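Long-range contacts in ATP phosphoribosyltransferase (Thermotoga maritima, PDB 1USY), which probably catalyses the condensation of ATP with 5-phosphoribosyl 1-diphosphate, the first step of histidine biosynthesis: residues 63-68 / 170-175; 77-82 / 193-198; 58-63 / 189-194; 49-54 / 69-74. All coordinates share one frame; numbering follows the deposited sequence.

Interaction 1 (63-68 / 170-175); sequences CGTDVL and RTHVVV. With HIS (histidine), chain S.
His172 and Leu68 meet obliquely, Leu68 CD1 lying 3.8 Å from His172 CD2. The imidazole hangs from the strand on the same face as Cys63, and it lies against the first turn of the helix that follows Gly64. Leu68 spreads its two branches: CD1 goes to the ring, while CD2 packs against Val174 CG1 at 4.3 Å. The edge of the His172 ring faces bound histidine, whose ND1 makes a weak hydrogen bond to His172 NE2.

Thr65 is the other side chain that does several jobs. With chi1 at -44°, OG1 sits beside its own backbone N, and the two atoms address Arg170 together: Thr65 OG1 accepts a fairly straight bond from Arg170 N (3.0 Å, 167°), and Thr65 N donates to Arg170 O at 3.0 Å. The CG2 branch of Thr65 also faces the ligand, beside its CB and imidazole, and Thr65 OG1 lies 2.9 Å from the ligand ND1. Arg170 CG closes in on the same imidazole from across the contact, 3.4 Å from its CE1. Thr65, Arg170 and His172 line the histidine pocket together with Gln77.

The backbone frame is an antiparallel ladder. Cys63 and His172 form its hydrogen-bonded pair, Cys63 N to His172 O and His172 N to Cys63 O, both 2.7 Å; Gly64 and Thr171 form the next, non-hydrogen-bonded pair, and Gly64 is then the N-cap of helix 65-70. Helix 49-54 covers Cys63 and Val174, while strand 80-93 flanks the far edge of strand 160-175, where Thr171 bonds Ile81.

Interaction 2 (77-82 / 193-198); sequences QPFFIP and KLQEVI. With HIS (histidine), chain I; HIS (histidine), chain S.
Phe79 takes chi1 of 47°, with CG wedged between its backbone N and carbonyl carbon, and this throws the ring across to the helix, where Gln195 lies over it. Gln195 answers with CG anti to the backbone N (chi1 -162°) and an extended chain, so that the whole side chain runs across one face of the ring. Its CG stands 4.2 Å from the Phe79 ring centroid, almost on the ring normal, as a CH-pi contact. Further out the amide stacks on the ring, the two planes only 16° apart, with Gln195 CD 3.8 Å from Phe79 CD2.

Leu194 CD1 comes to the ring edge, 4.1 Å from Phe79 CZ. Ile198 CD1 approaches obliquely, 3.9 Å from Phe79 CE1, and also meets Ile81 CD1, the two isoleucines crossing at about a right angle. The other branch of Ile198, CG2, rests on Pro82 CG at 3.6 Å. Tyr18 of helix 12-20 packs on Leu194, Ile198 and Pro82, continuing the apolar layer.

With the amide flat on the ring, Gln195 OE1 lies 3.6 Å from NE2 of a bound histidine, while Pro78 packs on that ligand's CB. No hydrogen bond crosses between the two segments: apolar carbon packing and one stacked amide hold them together, with Gln195 and Pro78 also lining a histidine pocket.

Interaction 3 (58-63 / 189-194); sequences ADIGFC and SFLEKL
Ile60 and Phe190 bring helix 184-198 onto strand 60-64 in a helix-on-sheet packing, the basic layer of the alpha/beta fold that this enzyme shares with periplasmic-binding-protein-like domains. The tight part is here: Ile60 CD1 reaches Phe190 CD1 at 3.6 Å, coming at the ring obliquely. Phe190 has CG anti to its backbone N (chi1 170°), which swings the ring down to the sheet, and Leu194 CB of the next helical turn lies over one face of that ring, toward its rim. Leu2 and Leu4 of the adjoining strand 2-7 and Leu19 of helix 12-20 close in on the same phenylalanine.

Elsewhere the packing is looser. Leu191 only just touches the strand, its CD2 4.3 Å from Ile60 CG2, and the Leu191 side chain comes within about 4 Å of a bound histidine at the nearest atoms. The two aromatic rings come no nearer than Phe62 CZ to Phe190 CZ, 4.5 Å, edge to edge. A second close point involves Leu194, which comes to Phe62 from the opposite direction: its CD1 sits in the plane of the Phe62 ring, 3.8 Å from Phe62 CE2.

Interaction 4 (49-54 / 69-74); sequences VPTYLV and LEKETS
Pro50 and Val54, one turn apart on helix 49-54, face the segment 69-74, which passes them as it leaves helix 65-70. Its first two residues still belong to that helix and look elsewhere: Leu69 O accepts a bond from Arg115 NH2, and the two carboxylate oxygens of Glu70 take the backbone N of Asn111 and of Val112 at the start of helix 110-119.

Lys71, the first residue to leave helical backbone angles, opens the contact proper. Its chain runs across the proline ring at about a right angle, Lys71 CG lying 3.7 Å from Pro50 CG. A bend at chi2 (-74°) then turns the chain past Thr51, where Lys71 CE comes 4.2 Å from Thr51 CG2. Only the aliphatic part of the lysine is used here. A side chain of another protein in the assembly packs against Thr51, and a basic one against Lys71.

The backbone angles of Glu72 fit an inverse gamma turn, although its bond is modelled too short to trust; Thr73 then faces the helix. The contact joins two helices, 49-54 and 65-70, connected through strand 60-64 of the alpha/beta fold. Glu72 makes a long, weak ion pair with Arg115.

Thr73 lodges between Pro50 and Val54. Its CG2 is 3.9 Å from Pro50 CB, and its OG1 lies 3.6 Å from that same carbon. The Thr73 and Val54 side chains run antiparallel, side by side; the modelled approach of Thr73 OG1 to Val54 CG2 is too close and therefore doubtful. Leu75, two residues on, packs against Val54 as well.

Overall arrangement
Interaction 1 lies nearest the middle of the chain, about 6 Å from its centre; from the centre of interaction 1, those of interactions 2 and 3 are each about 12 Å away and that of interaction 4 about 9 Å. Strand 160-175 runs between strands 60-64 and 80-93 in one mixed sheet, so interactions 1, 2 and 3 all reach that sheet. Interactions 2 and 3 share helix 184-198; interactions 1 and 4 share helix 65-70. Interaction 4 closes locally, within 49-74, while the partners of 58-63, 63-68 and 77-82 come more than 100 residues later. One bound histidine lies against interactions 1 and 2, the other beside interactions 2 and 3, so the packing of helix 184-198 and of strand 160-175 lies next to the two histidine sites.

Interaction 1 (63-68 / 170-175)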
# COMPACT_ATOMS: atom_id res chain seq x y z
N CYS G 63 17.78 17.92 30.25
CA CYS G 63 18.09 17.11 29.06
C CYS G 63 19.28 17.52 28.27
O CYS G 63 19.47 18.71 28.06
CB CYS G 63 16.99 17.25 28.05
SG CYS G 63 15.89 15.98 28.30
N GLY G 64 19.99 16.52 27.72
CA GLY G 64 21.00 16.75 26.72
C GLY G 64 20.38 17.00 25.37
O GLY G 64 19.28 16.52 25.07
N THR G 65 21.09 17.75 24.54
CA THR G 65 20.78 17.87 23.11
C THR G 65 20.53 16.50 22.44
O THR G 65 19.74 16.38 21.49
CB THR G 65 21.98 18.47 22.39
OG1 THR G 65 22.53 19.56 23.14
CG2 THR G 65 21.57 19.02 21.05
N ASP G 66 21.25 15.49 22.91
CA ASP G 66 21.15 14.17 22.28
C ASP G 66 19.74 13.59 22.40
O ASP G 66 19.19 13.16 21.40
CB ASP G 66 22.22 13.18 22.80
CG ASP G 66 22.18 13.04 24.27
OD1 ASP G 66 22.39 14.06 24.96
OD2 ASP G 66 21.92 11.96 24.84
N VAL G 67 19.15 13.61 23.60
CA VAL G 67 17.78 13.12 23.75
C VAL G 67 16.76 14.07 23.11
O VAL G 67 15.74 13.58 22.60
CB VAL G 67 17.38 12.73 25.22
CG1 VAL G 67 18.59 12.49 26.09
CG2 VAL G 67 16.45 13.73 25.85
N LEU G 68 17.03 15.38 23.11
CA LEU G 68 16.12 16.31 22.43
C LEU G 68 16.08 16.03 20.94
O LEU G 68 15.02 15.95 20.35
CB LEU G 68 16.46 17.79 22.69
CG LEU G 68 16.28 18.32 24.12
CD1 LEU G 68 16.76 19.76 24.21
CD2 LEU G 68 14.85 18.23 24.57
N ARG G 170 25.02 19.95 24.84
CA ARG G 170 24.93 20.68 26.08
C ARG G 170 23.76 20.10 26.85
O ARG G 170 22.96 19.35 26.29
CB ARG G 170 24.70 22.19 25.84
CG ARG G 170 25.46 22.84 24.69
CD ARG G 170 26.63 23.72 25.11
NE ARG G 170 26.35 24.37 26.39
CZ ARG G 170 26.63 25.64 26.69
NH1 ARG G 170 27.24 26.47 25.82
NH2 ARG G 170 26.30 26.08 27.90
N THR G 171 23.65 20.47 28.12
CA THR G 171 22.54 20.07 28.97
C THR G 171 21.62 21.24 29.29
O THR G 171 22.04 22.27 29.83
CB THR G 171 23.08 19.42 30.22
OG1 THR G 171 23.87 18.28 29.82
CG2 THR G 171 21.97 18.82 31.05
N HIS G 172 20.36 21.08 28.90
CA HIS G 172 19.36 22.13 28.99
C HIS G 172 18.44 21.79 30.14
O HIS G 172 18.12 20.62 30.34
CB HIS G 172 18.47 22.11 27.76
CG HIS G 172 19.18 22.40 26.47
ND1 HIS G 172 19.24 23.67 25.93
CD2 HIS G 172 19.79 21.58 25.58
CE1 HIS G 172 19.90 23.62 24.78
NE2 HIS G 172 20.24 22.36 24.55
N VAL G 173 17.98 22.82 30.86
CA VAL G 173 16.71 22.70 31.59
C VAL G 173 15.61 22.95 30.57
O VAL G 173 15.74 23.82 29.70
CB VAL G 173 16.62 23.67 32.78
CG1 VAL G 173 17.89 24.47 32.91
CG2 VAL G 173 15.46 24.61 32.65
N VAL G 174 14.55 22.16 30.61
CA VAL G 174 13.45 22.27 29.65
C VAL G 174 12.11 22.37 30.37
O VAL G 174 11.96 21.83 31.49
CB VAL G 174 13.44 21.07 28.65
CG1 VAL G 174 14.79 20.95 27.94
CG2 VAL G 174 13.17 19.80 29.37
N VAL G 175 11.15 23.04 29.74
CA VAL G 175 9.87 23.33 30.38
C VAL G 175 8.77 22.93 29.41
O VAL G 175 8.92 23.08 28.21
CB VAL G 175 9.78 24.84 30.70
CG1 VAL G 175 8.48 25.17 31.47
CG2 VAL G 175 11.07 25.34 31.46
N HIS S . 17.64 21.90 20.07
CA HIS S . 18.58 22.62 20.99
C HIS S . 18.98 24.00 20.44
O HIS S . 19.39 24.16 19.28
CB HIS S . 19.80 21.73 21.23
CG HIS S . 21.08 22.48 21.45
ND1 HIS S . 21.83 22.31 22.59
CD2 HIS S . 21.76 23.34 20.67
CE1 HIS S . 22.91 23.07 22.52
NE2 HIS S . 22.89 23.71 21.36
OXT HIS S . 18.92 25.02 21.12

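Interaction 2 (77-82 / 193-198)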
# COMPACT_ATOMS: atom_id res chain seq x y z
N GLN G 77 13.43 26.00 26.32
CA GLN G 77 14.76 25.76 26.87
C GLN G 77 15.40 27.06 27.37
O GLN G 77 16.12 27.72 26.65
CB GLN G 77 15.67 25.02 25.85
CG GLN G 77 15.02 24.77 24.52
CD GLN G 77 15.68 23.71 23.59
OE1 GLN G 77 16.91 23.64 23.44
NE2 GLN G 77 14.85 22.94 22.92
N PRO G 78 15.16 27.44 28.62
CA PRO G 78 15.54 28.78 29.13
C PRO G 78 17.04 28.97 29.32
O PRO G 78 17.58 30.02 28.86
CB PRO G 78 14.83 28.87 30.47
CG PRO G 78 14.02 27.64 30.59
CD PRO G 78 14.49 26.62 29.63
N PHE G 79 17.71 28.00 29.97
CA PHE G 79 19.16 28.07 30.15
C PHE G 79 19.77 26.70 30.23
O PHE G 79 19.02 25.73 30.28
CB PHE G 79 19.55 28.89 31.38
CG PHE G 79 18.80 28.55 32.60
CD1 PHE G 79 19.30 27.62 33.51
CD2 PHE G 79 17.61 29.19 32.90
CE1 PHE G 79 18.58 27.29 34.67
CE2 PHE G 79 16.89 28.89 34.09
CZ PHE G 79 17.37 27.93 34.95
N PHE G 80 21.11 26.62 30.24
CA PHE G 80 21.80 25.32 30.33
C PHE G 80 22.24 24.96 31.74
O PHE G 80 22.47 25.83 32.57
CB PHE G 80 23.03 25.21 29.44
CG PHE G 80 22.95 25.99 28.19
CD1 PHE G 80 22.59 25.38 26.98
CD2 PHE G 80 23.27 27.33 28.20
CE1 PHE G 80 22.51 26.13 25.82
CE2 PHE G 80 23.19 28.09 27.06
CZ PHE G 80 22.80 27.50 25.87
N ILE G 81 22.36 23.66 31.99
CA ILE G 81 22.98 23.11 33.17
C ILE G 81 24.45 22.98 32.74
O ILE G 81 24.74 22.37 31.71
CB ILE G 81 22.37 21.72 33.46
CG1 ILE G 81 20.87 21.84 33.76
CG2 ILE G 81 23.13 20.96 34.55
CD1 ILE G 81 20.48 22.66 34.97
N PRO G 82 25.37 23.58 33.47
CA PRO G 82 26.78 23.55 33.03
C PRO G 82 27.39 22.15 33.23
O PRO G 82 27.29 21.57 34.30
CB PRO G 82 27.45 24.60 33.91
CG PRO G 82 26.53 24.89 35.01
CD PRO G 82 25.18 24.33 34.72
N LYS G 193 15.28 31.01 40.90
CA LYS G 193 16.10 30.50 42.01
C LYS G 193 17.15 29.55 41.50
O LYS G 193 18.30 29.68 41.89
CB LYS G 193 15.27 29.81 43.09
CG LYS G 193 14.47 30.79 43.96
CD LYS G 193 13.38 30.06 44.74
CE LYS G 193 12.11 30.89 44.94
NZ LYS G 193 12.33 32.37 45.11
N LEU G 194 16.77 28.61 40.63
CA LEU G 194 17.71 27.64 40.04
C LEU G 194 18.85 28.32 39.24
O LEU G 194 19.99 27.89 39.26
CB LEU G 194 16.95 26.66 39.15
CG LEU G 194 17.39 25.21 38.89
CD1 LEU G 194 16.96 24.70 37.47
CD2 LEU G 194 18.89 24.94 39.15
N GLN G 195 18.53 29.41 38.54
CA GLN G 195 19.53 30.13 37.80
C GLN G 195 20.47 30.91 38.73
O GLN G 195 21.67 31.08 38.45
CB GLN G 195 18.88 31.06 36.78
CG GLN G 195 19.88 31.49 35.71
CD GLN G 195 19.26 32.19 34.52
OE1 GLN G 195 18.15 32.73 34.60
NE2 GLN G 195 19.97 32.17 33.40
N GLU G 196 19.94 31.38 39.85
CA GLU G 196 20.79 32.02 40.86
C GLU G 196 21.87 31.04 41.40
O GLU G 196 23.04 31.37 41.48
CB GLU G 196 19.95 32.58 42.00
CG GLU G 196 20.67 33.67 42.77
CD GLU G 196 19.97 35.01 42.67
OE1 GLU G 196 20.58 36.04 43.07
OE2 GLU G 196 18.79 35.05 42.20
N VAL G 197 21.42 29.84 41.75
CA VAL G 197 22.25 28.77 42.27
C VAL G 197 23.38 28.38 41.30
O VAL G 197 24.46 28.03 41.72
CB VAL G 197 21.34 27.55 42.60
CG1 VAL G 197 22.14 26.23 42.64
CG2 VAL G 197 20.56 27.80 43.89
N ILE G 198 23.12 28.46 40.00
CA ILE G 198 24.11 28.09 39.01
C ILE G 198 25.11 29.20 38.77
O ILE G 198 26.16 28.96 38.19
CB ILE G 198 23.41 27.65 37.72
CG1 ILE G 198 22.56 26.40 37.99
CG2 ILE G 198 24.41 27.36 36.62
CD1 ILE G 198 21.56 26.11 36.93
N HIS I . 13.24 31.51 29.10
CA HIS I . 13.55 32.37 30.27
C HIS I . 14.92 33.05 30.17
O HIS I . 15.99 32.42 30.22
CB HIS I . 13.47 31.60 31.60
CG HIS I . 13.83 32.44 32.79
ND1 HIS I . 13.03 32.53 33.90
CD2 HIS I . 14.88 33.26 33.01
CE1 HIS I . 13.59 33.36 34.77
NE2 HIS I . 14.71 33.81 34.25
OXT HIS I . 14.96 34.28 30.12
N HIS S . 17.64 21.90 20.07
CA HIS S . 18.58 22.62 20.99
C HIS S . 18.98 24.00 20.44
O HIS S . 19.39 24.16 19.28
CB HIS S . 19.80 21.73 21.23
CG HIS S . 21.08 22.48 21.45
ND1 HIS S . 21.83 22.31 22.59
CD2 HIS S . 21.76 23.34 20.67
CE1 HIS S . 22.91 23.07 22.52
NE2 HIS S . 22.89 23.71 21.36
OXT HIS S . 18.92 25.02 21.12

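Interaction 3 (58-63 / 189-194)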
# COMPACT_ATOMS: atom_id res chain seq x y z
N ALA G 58 4.93 16.14 33.41
CA ALA G 58 5.87 16.90 34.23
C ALA G 58 6.02 18.31 33.62
O ALA G 58 5.88 18.44 32.43
CB ALA G 58 7.19 16.21 34.28
N ASP G 59 6.34 19.33 34.42
CA ASP G 59 6.51 20.72 33.95
C ASP G 59 7.93 21.15 33.58
O ASP G 59 8.11 22.04 32.76
CB ASP G 59 6.05 21.66 35.05
CG ASP G 59 4.66 21.35 35.50
OD1 ASP G 59 3.75 21.56 34.69
OD2 ASP G 59 4.39 20.89 36.61
N ILE G 60 8.93 20.54 34.21
CA ILE G 60 10.34 20.92 34.04
C ILE G 60 11.20 19.64 34.09
O ILE G 60 10.97 18.74 34.90
CB ILE G 60 10.76 21.90 35.16
CG1 ILE G 60 9.77 23.06 35.29
CG2 ILE G 60 12.17 22.46 34.91
CD1 ILE G 60 10.06 24.00 36.44
N GLY G 61 12.16 19.57 33.18
CA GLY G 61 13.03 18.41 33.05
C GLY G 61 14.46 18.89 32.86
O GLY G 61 14.69 20.12 32.78
N PHE G 62 15.41 17.95 32.80
CA PHE G 62 16.79 18.29 32.43
C PHE G 62 17.29 17.36 31.35
O PHE G 62 17.22 16.14 31.50
CB PHE G 62 17.69 18.31 33.69
CG PHE G 62 17.11 19.14 34.80
CD1 PHE G 62 16.23 18.59 35.72
CD2 PHE G 62 17.35 20.50 34.85
CE1 PHE G 62 15.62 19.40 36.69
CE2 PHE G 62 16.76 21.30 35.83
CZ PHE G 62 15.89 20.74 36.75
N CYS G 63 17.78 17.92 30.25
CA CYS G 63 18.09 17.11 29.06
C CYS G 63 19.28 17.52 28.27
O CYS G 63 19.47 18.71 28.06
CB CYS G 63 16.99 17.25 28.05
SG CYS G 63 15.89 15.98 28.30
N SER G 189 9.45 31.46 39.32
CA SER G 189 10.08 31.50 40.64
C SER G 189 11.09 30.40 40.78
O SER G 189 12.18 30.64 41.27
CB SER G 189 9.07 31.33 41.75
OG SER G 189 8.77 32.58 42.34
N PHE G 190 10.73 29.19 40.33
CA PHE G 190 11.65 28.09 40.42
C PHE G 190 12.84 28.33 39.54
O PHE G 190 13.97 28.25 40.03
CB PHE G 190 11.01 26.75 40.08
CG PHE G 190 12.00 25.63 39.94
CD1 PHE G 190 12.56 25.34 38.70
CD2 PHE G 190 12.38 24.86 41.04
CE1 PHE G 190 13.49 24.29 38.53
CE2 PHE G 190 13.31 23.81 40.88
CZ PHE G 190 13.87 23.54 39.60
N LEU G 191 12.60 28.68 38.27
CA LEU G 191 13.71 28.81 37.33
C LEU G 191 14.61 29.96 37.75
O LEU G 191 15.83 29.87 37.55
CB LEU G 191 13.23 28.97 35.88
CG LEU G 191 12.37 27.86 35.27
CD1 LEU G 191 11.58 28.43 34.09
CD2 LEU G 191 13.17 26.62 34.87
N GLU G 192 14.01 30.99 38.37
CA GLU G 192 14.74 32.18 38.85
C GLU G 192 15.75 31.82 39.94
O GLU G 192 16.91 32.27 39.92
CB GLU G 192 13.78 33.22 39.41
CG GLU G 192 13.74 34.52 38.66
CD GLU G 192 12.45 35.31 38.89
OE1 GLU G 192 11.87 35.25 40.00
OE2 GLU G 192 12.00 36.00 37.96
N LYS G 193 15.28 31.01 40.90
CA LYS G 193 16.10 30.50 42.01
C LYS G 193 17.15 29.55 41.50
O LYS G 193 18.30 29.68 41.89
CB LYS G 193 15.27 29.81 43.09
CG LYS G 193 14.47 30.79 43.96
CD LYS G 193 13.38 30.06 44.74
CE LYS G 193 12.11 30.89 44.94
NZ LYS G 193 12.33 32.37 45.11
N LEU G 194 16.77 28.61 40.63
CA LEU G 194 17.71 27.64 40.04
C LEU G 194 18.85 28.32 39.24
O LEU G 194 19.99 27.89 39.26
CB LEU G 194 16.95 26.66 39.15
CG LEU G 194 17.39 25.21 38.89
CD1 LEU G 194 16.96 24.70 37.47
CD2 LEU G 194 18.89 24.94 39.15

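Interaction 4 (49-54 / 69-74)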
# COMPACT_ATOMS: atom_id res chain seq x y z
N VAL G 49 12.78 11.76 29.55
CA VAL G 49 12.50 13.12 30.03
C VAL G 49 11.55 13.88 29.10
O VAL G 49 10.52 14.37 29.55
CB VAL G 49 13.80 13.92 30.34
CG1 VAL G 49 13.49 15.39 30.45
CG2 VAL G 49 14.39 13.45 31.65
N PRO G 50 11.85 13.97 27.80
CA PRO G 50 10.91 14.61 26.86
C PRO G 50 9.56 13.91 26.85
O PRO G 50 8.53 14.59 26.66
CB PRO G 50 11.58 14.48 25.49
CG PRO G 50 12.86 13.76 25.69
CD PRO G 50 13.11 13.56 27.14
N THR G 51 9.51 12.60 27.04
CA THR G 51 8.18 12.00 26.92
C THR G 51 7.32 12.38 28.10
O THR G 51 6.13 12.53 27.95
CB THR G 51 8.17 10.51 26.50
OG1 THR G 51 7.57 9.68 27.50
CG2 THR G 51 9.60 9.98 26.32
N TYR G 52 7.95 12.63 29.26
CA TYR G 52 7.25 13.16 30.45
C TYR G 52 6.79 14.62 30.28
O TYR G 52 5.70 15.00 30.69
CB TYR G 52 8.14 13.03 31.70
CG TYR G 52 8.01 11.69 32.43
CD1 TYR G 52 8.71 10.56 31.99
CD2 TYR G 52 7.17 11.54 33.54
CE1 TYR G 52 8.59 9.33 32.62
CE2 TYR G 52 7.02 10.30 34.19
CZ TYR G 52 7.74 9.20 33.71
OH TYR G 52 7.64 7.98 34.33
N LEU G 53 7.64 15.44 29.68
CA LEU G 53 7.36 16.85 29.50
C LEU G 53 6.38 17.10 28.39
O LEU G 53 5.47 17.92 28.54
CB LEU G 53 8.64 17.57 29.18
CG LEU G 53 9.17 18.45 30.30
CD1 LEU G 53 8.95 17.81 31.64
CD2 LEU G 53 10.61 18.61 30.09
N VAL G 54 6.57 16.39 27.27
CA VAL G 54 5.81 16.62 26.04
C VAL G 54 4.34 16.33 26.25
O VAL G 54 3.49 17.00 25.70
CB VAL G 54 6.45 15.84 24.82
CG1 VAL G 54 5.43 15.53 23.72
CG2 VAL G 54 7.63 16.62 24.22
N LEU G 69 17.24 15.87 20.32
CA LEU G 69 17.27 15.52 18.91
C LEU G 69 16.79 14.08 18.65
O LEU G 69 16.18 13.81 17.63
CB LEU G 69 18.66 15.73 18.34
CG LEU G 69 18.99 17.20 18.18
CD1 LEU G 69 20.47 17.41 17.91
CD2 LEU G 69 18.15 17.79 17.06
N GLU G 70 17.04 13.16 19.57
CA GLU G 70 16.51 11.80 19.39
C GLU G 70 14.96 11.74 19.35
O GLU G 70 14.39 11.09 18.48
CB GLU G 70 17.11 10.83 20.42
CG GLU G 70 16.58 9.42 20.31
CD GLU G 70 16.96 8.73 19.02
OE1 GLU G 70 16.36 7.66 18.75
OE2 GLU G 70 17.85 9.22 18.30
N LYS G 71 14.30 12.44 20.28
CA LYS G 71 12.83 12.59 20.26
C LYS G 71 12.52 13.91 19.62
O LYS G 71 12.86 14.95 20.17
CB LYS G 71 12.25 12.57 21.68
CG LYS G 71 12.93 11.62 22.65
CD LYS G 71 12.56 10.17 22.36
CE LYS G 71 12.75 9.27 23.56
NZ LYS G 71 13.05 7.86 23.15
N GLU G 72 11.88 13.91 18.47
CA GLU G 72 11.76 15.14 17.70
C GLU G 72 10.88 16.14 18.48
O GLU G 72 9.82 16.56 18.03
CB GLU G 72 11.24 14.81 16.30
CG GLU G 72 12.33 14.30 15.34
CD GLU G 72 12.71 12.82 15.54
OE1 GLU G 72 13.79 12.40 15.04
OE2 GLU G 72 11.96 12.05 16.18
N THR G 73 11.34 16.46 19.63
CA THR G 73 10.61 17.10 20.73
C THR G 73 10.99 18.54 20.89
O THR G 73 12.13 18.87 21.18
CB THR G 73 10.95 16.47 22.08
OG1 THR G 73 9.85 15.75 22.60
CG2 THR G 73 11.33 17.53 23.12
N SER G 74 10.07 19.42 20.70
CA SER G 74 10.41 20.81 20.91
C SER G 74 9.64 21.37 22.10
O SER G 74 8.40 21.35 22.14
CB SER G 74 10.12 21.67 19.68
OG SER G 74 11.22 22.55 19.46